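Local coordinates for protein heat-inducible transcription repressor HrcA (Thermotoga maritima, PDB 1STZ) that probably represses class I heat shock genes, the grpE-dnaK-dnaJ and groELS operons, by binding DNA as a transcriptional regulator, at residues A[21-26]-A[60-65]; A[28-33]-A[76-81]; A[182-187]-A[214-219]. One frame throughout, in Å; residues are numbered along the deposited sequence.

Contact 1 of 3, residues A[21-26]-A[60-65]; sequences KVLYCI and KKLEYL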
loop_
_atom_site.group_PDB
_atom_site.type_symbol
_atom_site.label_atom_id
_atom_site.label_comp_id
_atom_site.label_asym_id
_atom_site.label_seq_id
_atom_site.Cartn_x
_atom_site.Cartn_y
_atom_site.Cartn_z
ATOM N N LYS A 21 8.871 2.623 36.227
ATOM C CA LYS A 21 7.744 1.964 35.586
ATOM C C LYS A 21 6.470 2.769 35.784
ATOM O O LYS A 21 5.692 2.905 34.859
ATOM C CB LYS A 21 7.575 0.545 36.111
ATOM C CG LYS A 21 8.786 -0.355 35.828
ATOM C CD LYS A 21 8.419 -1.621 35.046
ATOM C CE LYS A 21 7.904 -2.748 35.945
ATOM N NZ LYS A 21 8.067 -4.105 35.324
ATOM N N VAL A 22 6.277 3.340 36.968
ATOM C CA VAL A 22 5.100 4.166 37.228
ATOM C C VAL A 22 5.078 5.402 36.306
ATOM O O VAL A 22 4.031 5.782 35.783
ATOM C CB VAL A 22 5.036 4.621 38.708
ATOM C CG1 VAL A 22 3.904 5.614 38.916
ATOM C CG2 VAL A 22 4.861 3.422 39.638
ATOM N N LEU A 23 6.234 6.017 36.100
ATOM C CA LEU A 23 6.320 7.195 35.251
ATOM C C LEU A 23 6.024 6.796 33.811
ATOM O O LEU A 23 5.321 7.491 33.090
ATOM C CB LEU A 23 7.716 7.807 35.340
ATOM C CG LEU A 23 7.894 9.303 35.074
ATOM C CD1 LEU A 23 9.272 9.607 34.500
ATOM C CD2 LEU A 23 6.812 9.945 34.250
ATOM N N TYR A 24 6.572 5.657 33.414
ATOM C CA TYR A 24 6.374 5.125 32.081
ATOM C C TYR A 24 4.887 4.872 31.806
ATOM O O TYR A 24 4.373 5.254 30.755
ATOM C CB TYR A 24 7.179 3.837 31.943
ATOM C CG TYR A 24 7.149 3.248 30.578
ATOM C CD1 TYR A 24 6.371 2.141 30.301
ATOM C CD2 TYR A 24 7.904 3.800 29.558
ATOM C CE1 TYR A 24 6.353 1.588 29.049
ATOM C CE2 TYR A 24 7.891 3.259 28.302
ATOM C CZ TYR A 24 7.112 2.157 28.055
ATOM O OH TYR A 24 7.093 1.640 26.802
ATOM N N CYS A 25 4.186 4.267 32.763
ATOM C CA CYS A 25 2.768 3.952 32.563
ATOM C C CYS A 25 1.912 5.211 32.463
ATOM O O CYS A 25 1.028 5.277 31.619
ATOM C CB CYS A 25 2.236 3.030 33.658
ATOM S SG CYS A 25 2.700 1.314 33.362
ATOM N N ILE A 26 2.184 6.193 33.321
ATOM C CA ILE A 26 1.464 7.460 33.315
ATOM C C ILE A 26 1.542 8.115 31.935
ATOM O O ILE A 26 0.522 8.484 31.367
ATOM C CB ILE A 26 2.033 8.417 34.408
ATOM C CG1 ILE A 26 1.580 7.962 35.798
ATOM C CG2 ILE A 26 1.610 9.870 34.171
ATOM C CD1 ILE A 26 2.456 8.448 36.929
ATOM N N LYS A 60 4.229 11.485 44.123
ATOM C CA LYS A 60 4.674 12.676 44.847
ATOM C C LYS A 60 6.155 12.918 44.537
ATOM O O LYS A 60 6.569 14.047 44.263
ATOM C CB LYS A 60 4.462 12.512 46.358
ATOM C CG LYS A 60 3.477 13.512 46.990
ATOM C CD LYS A 60 2.013 13.128 46.733
ATOM C CE LYS A 60 1.484 13.691 45.408
ATOM N NZ LYS A 60 1.376 12.638 44.335
ATOM N N LYS A 61 6.944 11.844 44.576
ATOM C CA LYS A 61 8.354 11.918 44.213
ATOM C C LYS A 61 8.553 12.345 42.751
ATOM O O LYS A 61 9.450 13.117 42.441
ATOM C CB LYS A 61 9.038 10.576 44.476
ATOM C CG LYS A 61 10.542 10.580 44.226
ATOM C CD LYS A 61 11.194 9.304 44.761
ATOM C CE LYS A 61 12.705 9.443 44.908
ATOM N NZ LYS A 61 13.328 8.194 45.441
ATOM N N LEU A 62 7.705 11.853 41.856
ATOM C CA LEU A 62 7.821 12.170 40.430
ATOM C C LEU A 62 7.549 13.651 40.179
ATOM O O LEU A 62 8.214 14.296 39.355
ATOM C CB LEU A 62 6.848 11.317 39.624
ATOM C CG LEU A 62 7.230 9.840 39.474
ATOM C CD1 LEU A 62 6.104 9.073 38.786
ATOM C CD2 LEU A 62 8.537 9.681 38.710
ATOM N N GLU A 63 6.555 14.170 40.886
ATOM C CA GLU A 63 6.210 15.579 40.841
ATOM C C GLU A 63 7.284 16.464 41.500
ATOM O O GLU A 63 7.584 17.549 41.010
ATOM C CB GLU A 63 4.870 15.794 41.539
ATOM C CG GLU A 63 4.492 17.252 41.660
ATOM C CD GLU A 63 3.025 17.451 41.944
ATOM O OE1 GLU A 63 2.558 18.592 41.767
ATOM O OE2 GLU A 63 2.344 16.480 42.351
ATOM N N TYR A 64 7.861 15.997 42.600
ATOM C CA TYR A 64 8.938 16.714 43.261
ATOM C C TYR A 64 10.160 16.858 42.338
ATOM O O TYR A 64 10.847 17.879 42.376
ATOM C CB TYR A 64 9.307 16.003 44.582
ATOM C CG TYR A 64 10.413 16.668 45.355
ATOM C CD1 TYR A 64 10.136 17.618 46.333
ATOM C CD2 TYR A 64 11.745 16.348 45.108
ATOM C CE1 TYR A 64 11.168 18.229 47.048
ATOM C CE2 TYR A 64 12.786 16.952 45.821
ATOM C CZ TYR A 64 12.488 17.896 46.774
ATOM O OH TYR A 64 13.509 18.495 47.469
ATOM N N LEU A 65 10.414 15.846 41.503
ATOM C CA LEU A 65 11.555 15.856 40.588
ATOM C C LEU A 65 11.220 16.463 39.227
ATOM O O LEU A 65 12.089 16.568 38.364
ATOM C CB LEU A 65 12.099 14.443 40.403
ATOM C CG LEU A 65 12.648 13.789 41.672
ATOM C CD1 LEU A 65 13.099 12.370 41.351
ATOM C CD2 LEU A 65 13.783 14.600 42.269
#

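Contact 2 of 3, residues A[28-33]-A[76-81]; sequences REYIEN and GRIPTD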
loop_
_atom_site.group_PDB
_atom_site.type_symbol
_atom_site.label_atom_id
_atom_site.label_comp_id
_atom_site.label_asym_id
_atom_site.label_seq_id
_atom_site.Cartn_x
_atom_site.Cartn_y
_atom_site.Cartn_z
ATOM N N ARG A 28 2.436 6.770 29.025
ATOM C CA ARG A 28 1.818 5.913 28.028
ATOM C C ARG A 28 0.299 6.047 28.080
ATOM O O ARG A 28 -0.365 6.151 27.052
ATOM C CB ARG A 28 2.216 4.454 28.290
ATOM C CG ARG A 28 1.816 3.490 27.201
ATOM C CD ARG A 28 1.786 2.047 27.660
ATOM N NE ARG A 28 3.068 1.361 27.470
ATOM C CZ ARG A 28 3.544 0.953 26.292
ATOM N NH1 ARG A 28 2.863 1.183 25.170
ATOM N NH2 ARG A 28 4.717 0.318 26.225
ATOM N N GLU A 29 -0.247 6.040 29.289
ATOM C CA GLU A 29 -1.675 6.234 29.475
ATOM C C GLU A 29 -2.123 7.633 29.044
ATOM O O GLU A 29 -3.199 7.783 28.492
ATOM C CB GLU A 29 -2.070 5.968 30.932
ATOM C CG GLU A 29 -3.562 6.057 31.220
ATOM C CD GLU A 29 -4.399 5.071 30.425
ATOM O OE1 GLU A 29 -5.636 5.238 30.390
ATOM O OE2 GLU A 29 -3.826 4.133 29.833
ATOM N N TYR A 30 -1.296 8.646 29.267
ATOM C CA TYR A 30 -1.682 10.020 28.924
ATOM C C TYR A 30 -1.740 10.224 27.411
ATOM O O TYR A 30 -2.650 10.869 26.901
ATOM C CB TYR A 30 -0.707 11.025 29.528
ATOM C CG TYR A 30 -0.981 12.460 29.142
ATOM C CD1 TYR A 30 -2.146 13.100 29.545
ATOM C CD2 TYR A 30 -0.067 13.177 28.381
ATOM C CE1 TYR A 30 -2.402 14.430 29.193
ATOM C CE2 TYR A 30 -0.305 14.494 28.032
ATOM C CZ TYR A 30 -1.472 15.111 28.431
ATOM O OH TYR A 30 -1.685 16.411 28.067
ATOM N N ILE A 31 -0.741 9.690 26.714
ATOM C CA ILE A 31 -0.700 9.731 25.256
ATOM C C ILE A 31 -1.932 9.032 24.671
ATOM O O ILE A 31 -2.589 9.572 23.774
ATOM C CB ILE A 31 0.631 9.104 24.746
ATOM C CG1 ILE A 31 1.772 10.105 24.964
ATOM C CG2 ILE A 31 0.526 8.701 23.291
ATOM C CD1 ILE A 31 3.168 9.486 24.977
ATOM N N GLU A 32 -2.264 7.857 25.210
ATOM C CA GLU A 32 -3.403 7.059 24.726
ATOM C C GLU A 32 -4.773 7.744 24.902
ATOM O O GLU A 32 -5.537 7.854 23.941
ATOM C CB GLU A 32 -3.398 5.681 25.411
ATOM C CG GLU A 32 -4.508 4.705 24.997
ATOM C CD GLU A 32 -4.462 4.307 23.530
ATOM O OE1 GLU A 32 -3.405 4.487 22.881
ATOM O OE2 GLU A 32 -5.490 3.811 23.015
ATOM N N ASN A 33 -5.087 8.195 26.116
ATOM C CA ASN A 33 -6.438 8.708 26.437
ATOM C C ASN A 33 -6.514 10.212 26.676
ATOM O O ASN A 33 -7.599 10.792 26.614
ATOM C CB ASN A 33 -7.016 7.986 27.661
ATOM C CG ASN A 33 -7.417 6.559 27.360
ATOM O OD1 ASN A 33 -7.919 6.261 26.281
ATOM N ND2 ASN A 33 -7.192 5.669 28.316
ATOM N N GLY A 76 -5.467 13.015 39.303
ATOM C CA GLY A 76 -4.581 12.620 38.226
ATOM C C GLY A 76 -3.447 13.594 37.944
ATOM O O GLY A 76 -3.465 14.748 38.369
ATOM N N ARG A 77 -2.455 13.106 37.206
ATOM C CA ARG A 77 -1.269 13.873 36.887
ATOM C C ARG A 77 -1.000 13.831 35.388
ATOM O O ARG A 77 -1.503 12.969 34.674
ATOM C CB ARG A 77 -0.075 13.332 37.674
ATOM C CG ARG A 77 -0.247 13.408 39.212
ATOM C CD ARG A 77 -0.409 14.837 39.722
ATOM N NE ARG A 77 -0.401 14.990 41.177
ATOM C CZ ARG A 77 -1.480 14.951 41.959
ATOM N NH1 ARG A 77 -2.688 14.712 41.455
ATOM N NH2 ARG A 77 -1.349 15.141 43.271
ATOM N N ILE A 78 -0.198 14.773 34.919
ATOM C CA ILE A 78 0.100 14.907 33.492
ATOM C C ILE A 78 1.614 15.030 33.338
ATOM O O ILE A 78 2.246 15.745 34.113
ATOM C CB ILE A 78 -0.604 16.177 32.942
ATOM C CG1 ILE A 78 -2.100 15.923 32.791
ATOM C CG2 ILE A 78 -0.028 16.606 31.594
ATOM C CD1 ILE A 78 -2.894 17.155 32.340
ATOM N N PRO A 79 2.208 14.360 32.366
ATOM C CA PRO A 79 3.654 14.502 32.159
ATOM C C PRO A 79 4.088 15.930 31.805
ATOM O O PRO A 79 3.389 16.616 31.101
ATOM C CB PRO A 79 3.952 13.553 30.986
ATOM C CG PRO A 79 2.644 13.235 30.371
ATOM C CD PRO A 79 1.610 13.399 31.419
ATOM N N THR A 80 5.219 16.355 32.353
ATOM C CA THR A 80 5.908 17.548 31.887
ATOM C C THR A 80 6.728 17.212 30.674
ATOM O O THR A 80 6.769 16.064 30.258
ATOM C CB THR A 80 6.830 18.081 32.994
ATOM O OG1 THR A 80 7.850 17.122 33.256
ATOM C CG2 THR A 80 6.077 18.248 34.323
ATOM N N ASP A 81 7.391 18.202 30.096
ATOM C CA ASP A 81 8.329 17.940 28.993
ATOM C C ASP A 81 9.445 17.005 29.445
ATOM O O ASP A 81 9.925 16.190 28.668
ATOM C CB ASP A 81 8.923 19.236 28.440
ATOM C CG ASP A 81 7.899 20.076 27.701
ATOM O OD1 ASP A 81 6.815 19.538 27.373
ATOM O OD2 ASP A 81 8.068 21.279 27.416
#

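Contact 3 of 3, residues A[182-187]-A[214-219]; sequences LNWEEI and SGFLRL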
loop_
_atom_site.group_PDB
_atom_site.type_symbol
_atom_site.label_atom_id
_atom_site.label_comp_id
_atom_site.label_asym_id
_atom_site.label_seq_id
_atom_site.Cartn_x
_atom_site.Cartn_y
_atom_site.Cartn_z
ATOM N N LEU A 182 8.279 23.098 -35.298
ATOM C CA LEU A 182 9.630 23.642 -35.442
ATOM C C LEU A 182 10.595 22.458 -35.506
ATOM O O LEU A 182 10.183 21.315 -35.299
ATOM C CB LEU A 182 9.981 24.560 -34.271
ATOM C CG LEU A 182 8.933 25.606 -33.878
ATOM C CD1 LEU A 182 9.336 26.311 -32.582
ATOM C CD2 LEU A 182 8.708 26.615 -34.992
ATOM N N ASN A 183 11.865 22.719 -35.808
ATOM C CA ASN A 183 12.867 21.655 -35.875
ATOM C C ASN A 183 13.347 21.334 -34.463
ATOM O O ASN A 183 14.144 22.072 -33.879
ATOM C CB ASN A 183 14.035 22.049 -36.786
ATOM C CG ASN A 183 14.865 20.847 -37.222
ATOM O OD1 ASN A 183 15.277 20.022 -36.396
ATOM N ND2 ASN A 183 15.114 20.744 -38.518
ATOM N N TRP A 184 12.827 20.241 -33.906
ATOM C CA TRP A 184 12.996 19.956 -32.488
ATOM C C TRP A 184 14.385 19.412 -32.169
ATOM O O TRP A 184 14.937 19.710 -31.120
ATOM C CB TRP A 184 11.887 19.009 -31.994
ATOM C CG TRP A 184 10.516 19.578 -32.214
ATOM C CD1 TRP A 184 9.533 19.069 -33.012
ATOM C CD2 TRP A 184 9.989 20.789 -31.656
ATOM N NE1 TRP A 184 8.428 19.888 -32.986
ATOM C CE2 TRP A 184 8.679 20.946 -32.152
ATOM C CE3 TRP A 184 10.492 21.759 -30.780
ATOM C CZ2 TRP A 184 7.873 22.028 -31.812
ATOM C CZ3 TRP A 184 9.683 22.830 -30.428
ATOM C CH2 TRP A 184 8.389 22.954 -30.945
ATOM N N GLU A 185 14.955 18.625 -33.075
ATOM C CA GLU A 185 16.308 18.091 -32.879
ATOM C C GLU A 185 17.360 19.208 -32.751
ATOM O O GLU A 185 18.288 19.114 -31.945
ATOM C CB GLU A 185 16.695 17.156 -34.032
ATOM C CG GLU A 185 17.700 16.092 -33.615
ATOM C CD GLU A 185 17.976 15.072 -34.700
ATOM O OE1 GLU A 185 17.999 15.444 -35.889
ATOM O OE2 GLU A 185 18.161 13.888 -34.349
ATOM N N GLU A 186 17.198 20.254 -33.558
ATOM C CA GLU A 186 18.115 21.386 -33.561
ATOM C C GLU A 186 17.889 22.263 -32.339
ATOM O O GLU A 186 18.845 22.759 -31.748
ATOM C CB GLU A 186 17.955 22.221 -34.836
ATOM C CG GLU A 186 18.511 21.549 -36.086
ATOM C CD GLU A 186 18.451 22.433 -37.323
ATOM O OE1 GLU A 186 18.731 21.923 -38.435
ATOM O OE2 GLU A 186 18.121 23.632 -37.193
ATOM N N ILE A 187 16.627 22.460 -31.964
ATOM C CA ILE A 187 16.319 23.253 -30.775
ATOM C C ILE A 187 16.857 22.571 -29.518
ATOM O O ILE A 187 17.284 23.234 -28.586
ATOM C CB ILE A 187 14.804 23.569 -30.689
ATOM C CG1 ILE A 187 14.451 24.620 -31.750
ATOM C CG2 ILE A 187 14.430 24.111 -29.316
ATOM C CD1 ILE A 187 12.975 24.853 -31.933
ATOM N N SER A 214 14.009 33.874 -27.916
ATOM C CA SER A 214 12.841 33.416 -28.681
ATOM C C SER A 214 11.692 33.004 -27.745
ATOM O O SER A 214 11.872 32.895 -26.533
ATOM C CB SER A 214 13.217 32.244 -29.593
ATOM O OG SER A 214 13.271 31.034 -28.848
ATOM N N GLY A 215 10.514 32.780 -28.325
ATOM C CA GLY A 215 9.319 32.479 -27.554
ATOM C C GLY A 215 9.352 31.106 -26.912
ATOM O O GLY A 215 8.903 30.943 -25.785
ATOM N N PHE A 216 9.873 30.121 -27.640
ATOM C CA PHE A 216 9.986 28.763 -27.122
ATOM C C PHE A 216 11.043 28.678 -26.025
ATOM O O PHE A 216 10.854 27.979 -25.038
ATOM C CB PHE A 216 10.302 27.760 -28.234
ATOM C CG PHE A 216 10.224 26.325 -27.780
ATOM C CD1 PHE A 216 8.998 25.687 -27.675
ATOM C CD2 PHE A 216 11.367 25.633 -27.428
ATOM C CE1 PHE A 216 8.917 24.381 -27.244
ATOM C CE2 PHE A 216 11.293 24.328 -26.986
ATOM C CZ PHE A 216 10.066 23.699 -26.889
ATOM N N LEU A 217 12.145 29.397 -26.208
ATOM C CA LEU A 217 13.225 29.436 -25.229
ATOM C C LEU A 217 12.766 30.096 -23.923
ATOM O O LEU A 217 13.221 29.725 -22.840
ATOM C CB LEU A 217 14.450 30.156 -25.810
ATOM C CG LEU A 217 15.443 29.302 -26.611
ATOM C CD1 LEU A 217 16.409 28.593 -25.668
ATOM C CD2 LEU A 217 14.753 28.260 -27.476
ATOM N N ARG A 218 11.849 31.053 -24.034
ATOM C CA ARG A 218 11.235 31.699 -22.869
ATOM C C ARG A 218 10.351 30.712 -22.111
ATOM O O ARG A 218 10.260 30.759 -20.886
ATOM C CB ARG A 218 10.382 32.892 -23.317
ATOM C CG ARG A 218 10.538 34.166 -22.485
ATOM C CD ARG A 218 9.924 35.409 -23.160
ATOM N NE ARG A 218 10.341 35.504 -24.556
ATOM C CZ ARG A 218 9.659 36.105 -25.530
ATOM N NH1 ARG A 218 8.500 36.714 -25.292
ATOM N NH2 ARG A 218 10.152 36.101 -26.764
ATOM N N LEU A 219 9.679 29.841 -22.857
ATOM C CA LEU A 219 8.856 28.790 -22.270
ATOM C C LEU A 219 9.733 27.880 -21.432
ATOM O O LEU A 219 9.409 27.596 -20.279
ATOM C CB LEU A 219 8.156 27.971 -23.367
ATOM C CG LEU A 219 6.780 27.331 -23.102
ATOM C CD1 LEU A 219 6.554 26.123 -24.021
ATOM C CD2 LEU A 219 6.562 26.941 -21.656
#

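Contact 1 of 3, residues A[21-26]-A[60-65]
L23 and L62 mark the closest backbone approach, with their CA atoms 7.3 Å apart, where helices 21-26 and 60-64 cross at -80° with axes 11.0 Å apart. This nearly perpendicular crossing belongs to the winged helix-turn-helix fold: helix 17-33, the first of the domain, runs across the C-terminal end of helix 52-64, which as in relatives probably reads the DNA. Side chains bridge the gap, and from 60-65 one leucine does all the touching. L62 suits the task because its forked end serves several neighbours at once. With CG anti to the carbonyl carbon (chi1 -73°), it meets V22, L23 and I26, which share one side of the first helix. CD2 lies 3.7 Å from CG of L23, the two side chains slanting past each other. CD1 of L62 receives CG1 of V22 and CD1 of I26, residues branched at CB and therefore stiff. Beyond the two segments, I68 of the wing and L15 also pack on L62. Cut back to an alanine here, the residue would probably leave a gap facing V22, L23 and I26, depriving the helix crossing of its apolar filling. I26 and L62 meet tip to tip, CD1 to CD1, at 4.1 Å.

Contact 2 of 3, residues A[28-33]-A[76-81]
Y30 lays its ring against I78 and P79, so that the last turns of helix 17-33 pack on the second strand of the wing in the winged helix-turn-helix domain. That strand, 78-79, pairs antiparallel with 68-69, and the CA atoms of Y30 and I78 are 6.9 Å apart.

The tight part lies at the root of the ring, where P79 is buried. CG of P79 comes within 3.4 Å of CD2 of Y30, while CD of the proline sits over the ring face, 3.6 Å from CG of Y30. With its own CG anti to the backbone N (chi1 176°), the tyrosine extends from the helix across both wing residues. Proline fits here: its rigid ring holds CG and CD, two CH2 groups, against the aromatic ring, and the strand pairing is carried by the backbones of I78 and T80 beside it.

Toward the hydroxyl end the packing eases, and both Y30 and I78 are partly exposed. CG2 of I78 makes a CH-pi contact over the same face, 4.2 Å from the centroid of the Y30 ring and 25° off its normal. V311 also touches Y30, bringing in a loop from far along the chain. Beyond the ring the helix end turns polar: ND2 of exposed N33 donates to OE1 of buried E29 at 2.6 Å with a bent N-H...O angle of 136°, from above the carboxylate plane.

At the ends of 76-81 the wing is tied elsewhere. T80 caps helix 81-94 through its OG1, and D81 forms a salt bridge with K310. R77 leaves the backbone on the side away from Y30; its side chain packs on M59 and K60 of helix 52-64, and its NH1 donates to O of G76 at 3.2 Å from well above the carbonyl plane.

Contact 3 of 3, residues A[182-187]-A[214-219]
F216 meets W184 and I187 where helices 184-195 and 215-224 both begin, and segment 214-219 prepares for the meeting with a cap. S214 stands at the N-cap: its OG accepts a weak bond from N of L217 at 3.3 Å, a small hydroxyl well matched to an otherwise unbonded first-turn N-H. N183 does the same on the other helix, its OD1 taking N of E186 in another weak bond.

G215 opens the helical turn, and F216 follows with the main contact. Its CG lies anti to the backbone N (chi1 -171°), which carries the ring out toward W184. CZ3 of W184 comes over one face of the phenyl ring, 3.6 Å from CE1 of F216 and displaced toward the rim. The ring planes make 53° with each other, and the six-membered ring of W184 and the ring of F216 have centroids 5.1 Å apart. The compact CG2 methyl of I187 packs against CE2 and CD2 of F216, 3.9 Å from CD2.

The two helices pack against strand 149-154, an outer strand of a three-stranded antiparallel sheet. Together they belong to the inserted dimerization domain, which interrupts the GAF-like domain between strands 134-138 and 231-234. Both I187 and F216 lean on L152 of strand 149-154, and W184 on P154.

L217, buried, carries the packing onward to Q190, L191 and L194 of helix 184-195, a leucine fitting the apolar side of that helix. L219 packs on P112 of the second subunit, and its backbone N bonds to O of G215 at 3.2 Å.

Contacts 1 and 2 share helix 17-33 and lie in the same winged helix-turn-helix domain, their centres about 10 Å apart; contact 3 sits about 70 Å from the centre of contact 1, beyond the middle of the chain. Only contact 1 is fully buried, and it is purely aliphatic. Contacts 2 and 3 are partly exposed and rely on aromatic rings, one against a strand's proline and isoleucine, the other between two helix starts. A long, weak ion pair from E63 to R77 links contacts 1 and 2 directly. Contact 2 has links to V311 and K310, far along its own chain, whereas L219 of contact 3 packs on the second subunit.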